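Local coordinates for protein phosphatase 2C (Toxoplasma gondii, PDB 3D8K) that belongs to the PP2C family of metal-dependent protein phosphatases and probably removes phosphate from phosphoserine and phosphothreonine residues of proteins, at residues Pro192-Val204 / Glu217-Ala229. Residues are numbered along the deposited sequence; the frame is centred on the assembly and turned at random.
Sequences PHTASSHKERHRV and ELLLGGVVPMTRA. With SO4 (sulfate ion), chain G.
In what corresponds to the flap subdomain of PP2C phosphatases, beside the beta sandwich, the first turns of helix 198-206 and the turn ahead of them pack on the chain leaving strand 217-220, with T227 meeting E200, R203 and H193. The backbones join where T227 N donates to H193 O (2.9 Å, 164°). With T227 OG1 set between its own backbone N and carbonyl carbon (chi1 59°), the hydroxyl faces the helix and donates to E200 OE1. R203 NH2 donates to E200 OE1 on its syn side (2.7 Å), a salt bridge as well as a hydrogen bond. The same NH2 of R203 donates to T227 O (3.0 Å) from above the carbonyl plane. The other carboxylate oxygen, E200 OE2, lies over one face of the R228 guanidinium, 3.3 Å from NE; no N-H points at it, so this salt bridge is purely electrostatic. R228's extended chain runs over a face of the H193 ring, whose ND1 is hydrogen-bonded to the backbone N of G174. Farther along the helix, V204 and L220 meet tip to tip, V204 CG2 to L220 CD1 at 3.7 Å, beside F211. One buried carboxylate thus lies between two arginines and a hydroxyl, which should favour its ionised form and offset the arginines' closeness.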
loop_
_atom_site.group_PDB
_atom_site.type_symbol
_atom_site.label_atom_id
_atom_site.label_comp_id
_atom_site.label_asym_id
_atom_site.label_seq_id
_atom_site.Cartn_x
_atom_site.Cartn_y
_atom_site.Cartn_z
ATOM N N PRO C 192 26.088 -18.210 30.170
ATOM C CA PRO C 192 25.965 -19.546 29.577
ATOM C C PRO C 192 25.425 -20.604 30.548
ATOM O O PRO C 192 25.684 -20.558 31.760
ATOM C CB PRO C 192 27.387 -19.838 29.094
ATOM C CG PRO C 192 28.236 -19.110 30.098
ATOM C CD PRO C 192 27.499 -17.804 30.288
ATOM N N HIS C 193 24.659 -21.546 30.002
ATOM C CA HIS C 193 24.059 -22.634 30.779
ATOM C C HIS C 193 24.929 -23.883 30.736
ATOM O O HIS C 193 24.672 -24.802 29.973
ATOM C CB HIS C 193 22.675 -22.943 30.226
ATOM C CG HIS C 193 21.717 -21.808 30.352
ATOM N ND1 HIS C 193 20.978 -21.340 29.291
ATOM C CD2 HIS C 193 21.362 -21.054 31.420
ATOM C CE1 HIS C 193 20.205 -20.348 29.700
ATOM N NE2 HIS C 193 20.419 -20.155 30.989
ATOM N N THR C 194 25.951 -23.910 31.576
ATOM C CA THR C 194 26.886 -25.026 31.615
ATOM C C THR C 194 27.096 -25.456 33.056
ATOM O O THR C 194 26.590 -24.810 33.977
ATOM C CB THR C 194 28.245 -24.599 31.023
ATOM O OG1 THR C 194 29.108 -24.112 32.060
ATOM C CG2 THR C 194 28.037 -23.471 30.021
ATOM N N ALA C 195 27.852 -26.530 33.265
ATOM C CA ALA C 195 28.096 -26.992 34.631
ATOM C C ALA C 195 28.870 -25.941 35.430
ATOM O O ALA C 195 28.879 -25.963 36.665
ATOM C CB ALA C 195 28.861 -28.311 34.622
ATOM N N SER C 196 29.515 -25.026 34.714
ATOM C CA SER C 196 30.290 -23.968 35.342
ATOM C C SER C 196 29.382 -23.023 36.099
ATOM O O SER C 196 29.813 -22.384 37.053
ATOM C CB SER C 196 31.080 -23.177 34.297
ATOM O OG SER C 196 32.190 -23.910 33.817
ATOM N N SER C 197 28.125 -22.939 35.680
ATOM C CA SER C 197 27.170 -22.043 36.326
ATOM C C SER C 197 26.668 -22.555 37.669
ATOM O O SER C 197 25.776 -23.395 37.721
ATOM C CB SER C 197 25.978 -21.793 35.402
ATOM O OG SER C 197 24.958 -21.088 36.083
ATOM N N HIS C 198 27.231 -22.031 38.755
ATOM C CA HIS C 198 26.825 -22.453 40.091
ATOM C C HIS C 198 25.318 -22.649 40.179
ATOM O O HIS C 198 24.857 -23.644 40.732
ATOM C CB HIS C 198 27.256 -21.436 41.152
ATOM C CG HIS C 198 26.861 -21.822 42.547
ATOM N ND1 HIS C 198 27.309 -22.978 43.156
ATOM C CD2 HIS C 198 26.039 -21.223 43.441
ATOM C CE1 HIS C 198 26.780 -23.073 44.363
ATOM N NE2 HIS C 198 26.005 -22.021 44.560
ATOM N N LYS C 199 24.546 -21.715 39.632
ATOM C CA LYS C 199 23.097 -21.839 39.695
ATOM C C LYS C 199 22.570 -23.027 38.884
ATOM O O LYS C 199 21.751 -23.806 39.377
ATOM C CB LYS C 199 22.429 -20.542 39.230
ATOM C CG LYS C 199 22.648 -19.349 40.166
ATOM C CD LYS C 199 21.681 -19.330 41.348
ATOM C CE LYS C 199 20.242 -19.102 40.880
ATOM N NZ LYS C 199 19.263 -19.049 42.008
ATOM N N GLU C 200 23.044 -23.176 37.652
ATOM C CA GLU C 200 22.599 -24.268 36.796
ATOM C C GLU C 200 22.912 -25.639 37.376
ATOM O O GLU C 200 22.033 -26.483 37.540
ATOM C CB GLU C 200 23.237 -24.133 35.419
ATOM C CG GLU C 200 22.644 -23.007 34.623
ATOM C CD GLU C 200 21.163 -23.204 34.421
ATOM O OE1 GLU C 200 20.787 -24.202 33.783
ATOM O OE2 GLU C 200 20.374 -22.375 34.905
ATOM N N ARG C 201 24.184 -25.850 37.667
ATOM C CA ARG C 201 24.662 -27.089 38.240
ATOM C C ARG C 201 23.832 -27.361 39.493
ATOM O O ARG C 201 23.494 -28.502 39.801
ATOM C CB ARG C 201 26.132 -26.912 38.607
ATOM C CG ARG C 201 26.863 -28.153 39.043
ATOM C CD ARG C 201 27.988 -27.784 40.016
ATOM N NE ARG C 201 28.770 -26.618 39.601
ATOM C CZ ARG C 201 28.829 -25.475 40.278
ATOM N NH1 ARG C 201 28.154 -25.332 41.410
ATOM N NH2 ARG C 201 29.560 -24.468 39.821
ATOM N N HIS C 202 23.493 -26.309 40.218
ATOM C CA HIS C 202 22.713 -26.493 41.421
ATOM C C HIS C 202 21.280 -26.925 41.115
ATOM O O HIS C 202 20.802 -27.924 41.656
ATOM C CB HIS C 202 22.701 -25.221 42.257
ATOM C CG HIS C 202 22.345 -25.467 43.682
ATOM N ND1 HIS C 202 21.114 -25.960 44.062
ATOM C CD2 HIS C 202 23.081 -25.376 44.815
ATOM C CE1 HIS C 202 21.109 -26.166 45.366
ATOM N NE2 HIS C 202 22.291 -25.820 45.848
ATOM N N ARG C 203 20.599 -26.175 40.252
ATOM C CA ARG C 203 19.232 -26.508 39.870
ATOM C C ARG C 203 19.141 -27.971 39.467
ATOM O O ARG C 203 18.403 -28.749 40.067
ATOM C CB ARG C 203 18.770 -25.647 38.688
ATOM C CG ARG C 203 17.428 -26.094 38.103
ATOM C CD ARG C 203 16.933 -25.170 37.011
ATOM N NE ARG C 203 17.831 -25.159 35.862
ATOM C CZ ARG C 203 18.002 -26.194 35.049
ATOM N NH1 ARG C 203 17.328 -27.313 35.261
ATOM N NH2 ARG C 203 18.858 -26.116 34.041
ATOM N N VAL C 204 19.902 -28.331 38.441
ATOM C CA VAL C 204 19.919 -29.690 37.922
ATOM C C VAL C 204 20.154 -30.745 38.991
ATOM O O VAL C 204 19.354 -31.667 39.143
ATOM C CB VAL C 204 21.006 -29.867 36.835
ATOM C CG1 VAL C 204 21.051 -31.303 36.384
ATOM C CG2 VAL C 204 20.726 -28.948 35.652
ATOM N N GLU C 217 34.621 -34.487 28.534
ATOM C CA GLU C 217 33.993 -33.546 29.463
ATOM C C GLU C 217 32.735 -34.161 30.029
ATOM O O GLU C 217 32.298 -35.210 29.576
ATOM C CB GLU C 217 33.645 -32.197 28.802
ATOM C CG GLU C 217 33.034 -31.130 29.792
ATOM C CD GLU C 217 34.065 -30.330 30.592
ATOM O OE1 GLU C 217 35.239 -30.715 30.613
ATOM O OE2 GLU C 217 33.701 -29.309 31.201
ATOM N N LEU C 218 32.152 -33.501 31.022
ATOM C CA LEU C 218 30.951 -34.021 31.647
ATOM C C LEU C 218 29.666 -33.488 31.033
ATOM O O LEU C 218 29.521 -32.295 30.795
ATOM C CB LEU C 218 30.959 -33.730 33.149
ATOM C CG LEU C 218 30.712 -32.263 33.448
ATOM C CD1 LEU C 218 30.600 -32.060 34.939
ATOM C CD2 LEU C 218 31.848 -31.444 32.841
ATOM N N LEU C 219 28.736 -34.410 30.809
ATOM C CA LEU C 219 27.441 -34.126 30.209
ATOM C C LEU C 219 26.295 -34.412 31.185
ATOM O O LEU C 219 26.393 -35.302 32.038
ATOM C CB LEU C 219 27.277 -34.991 28.957
ATOM C CG LEU C 219 28.556 -35.063 28.111
ATOM C CD1 LEU C 219 28.466 -36.144 27.029
ATOM C CD2 LEU C 219 28.810 -33.695 27.516
ATOM N N LEU C 220 25.210 -33.651 31.065
ATOM C CA LEU C 220 24.064 -33.861 31.924
ATOM C C LEU C 220 23.523 -35.266 31.588
ATOM O O LEU C 220 23.276 -35.593 30.419
ATOM C CB LEU C 220 23.018 -32.777 31.672
ATOM C CG LEU C 220 21.951 -32.514 32.745
ATOM C CD1 LEU C 220 21.513 -31.069 32.677
ATOM C CD2 LEU C 220 20.745 -33.422 32.548
ATOM N N GLY C 221 23.378 -36.100 32.615
ATOM C CA GLY C 221 22.891 -37.445 32.398
ATOM C C GLY C 221 23.842 -38.259 31.544
ATOM O O GLY C 221 23.568 -39.408 31.203
ATOM N N GLY C 222 24.977 -37.676 31.187
ATOM C CA GLY C 222 25.904 -38.419 30.372
ATOM C C GLY C 222 25.611 -38.226 28.901
ATOM O O GLY C 222 26.075 -39.011 28.081
ATOM N N VAL C 223 24.815 -37.220 28.546
ATOM C CA VAL C 223 24.580 -36.992 27.131
ATOM C C VAL C 223 24.559 -35.500 26.735
ATOM O O VAL C 223 25.125 -35.114 25.722
ATOM C CB VAL C 223 23.267 -37.735 26.624
ATOM C CG1 VAL C 223 22.874 -38.849 27.580
ATOM C CG2 VAL C 223 22.125 -36.766 26.420
ATOM N N VAL C 224 23.975 -34.652 27.568
ATOM C CA VAL C 224 23.864 -33.241 27.241
ATOM C C VAL C 224 25.054 -32.329 27.556
ATOM O O VAL C 224 25.590 -32.322 28.661
ATOM C CB VAL C 224 22.614 -32.672 27.887
ATOM C CG1 VAL C 224 22.148 -31.473 27.112
ATOM C CG2 VAL C 224 21.525 -33.732 27.903
ATOM N N PRO C 225 25.464 -31.519 26.574
ATOM C CA PRO C 225 26.590 -30.590 26.718
ATOM C C PRO C 225 26.250 -29.317 27.485
ATOM O O PRO C 225 27.147 -28.565 27.855
ATOM C CB PRO C 225 26.977 -30.279 25.272
ATOM C CG PRO C 225 26.349 -31.409 24.475
ATOM C CD PRO C 225 25.054 -31.620 25.166
HETATM N N MSE C 226 24.964 -29.077 27.723
HETATM C CA MSE C 226 24.524 -27.880 28.442
HETATM C C MSE C 226 23.365 -28.160 29.414
HETATM O O MSE C 226 22.854 -29.274 29.465
HETATM C CB MSE C 226 24.132 -26.808 27.429
HETATM C CG MSE C 226 23.155 -27.311 26.414
HETATM SE SE MSE C 226 23.000 -26.106 24.870
HETATM C CE MSE C 226 24.651 -26.750 23.994
ATOM N N THR C 227 22.954 -27.160 30.192
ATOM C CA THR C 227 21.886 -27.377 31.158
ATOM C C THR C 227 20.534 -26.859 30.663
ATOM O O THR C 227 19.491 -27.087 31.281
ATOM C CB THR C 227 22.251 -26.730 32.510
ATOM O OG1 THR C 227 22.469 -25.334 32.322
ATOM C CG2 THR C 227 23.530 -27.348 33.076
ATOM N N ARG C 228 20.558 -26.164 29.533
ATOM C CA ARG C 228 19.340 -25.627 28.950
ATOM C C ARG C 228 19.361 -25.778 27.443
ATOM O O ARG C 228 20.364 -25.480 26.788
ATOM C CB ARG C 228 19.159 -24.170 29.352
ATOM C CG ARG C 228 18.801 -24.029 30.822
ATOM C CD ARG C 228 18.503 -22.606 31.178
ATOM N NE ARG C 228 18.024 -22.464 32.543
ATOM C CZ ARG C 228 17.700 -21.303 33.104
ATOM N NH1 ARG C 228 17.811 -20.176 32.419
ATOM N NH2 ARG C 228 17.243 -21.272 34.349
ATOM N N ALA C 229 18.255 -26.275 26.898
ATOM C CA ALA C 229 18.172 -26.490 25.465
ATOM C C ALA C 229 16.755 -26.834 25.013
ATOM O O ALA C 229 15.855 -26.962 25.842
ATOM C CB ALA C 229 19.145 -27.598 25.066
HETATM S S SO4 G . 28.313 -28.206 43.443
HETATM O O1 SO4 G . 27.502 -29.306 43.977
HETATM O O2 SO4 G . 29.135 -27.638 44.535
HETATM O O3 SO4 G . 29.192 -28.714 42.386
HETATM O O4 SO4 G . 27.414 -27.172 42.906
#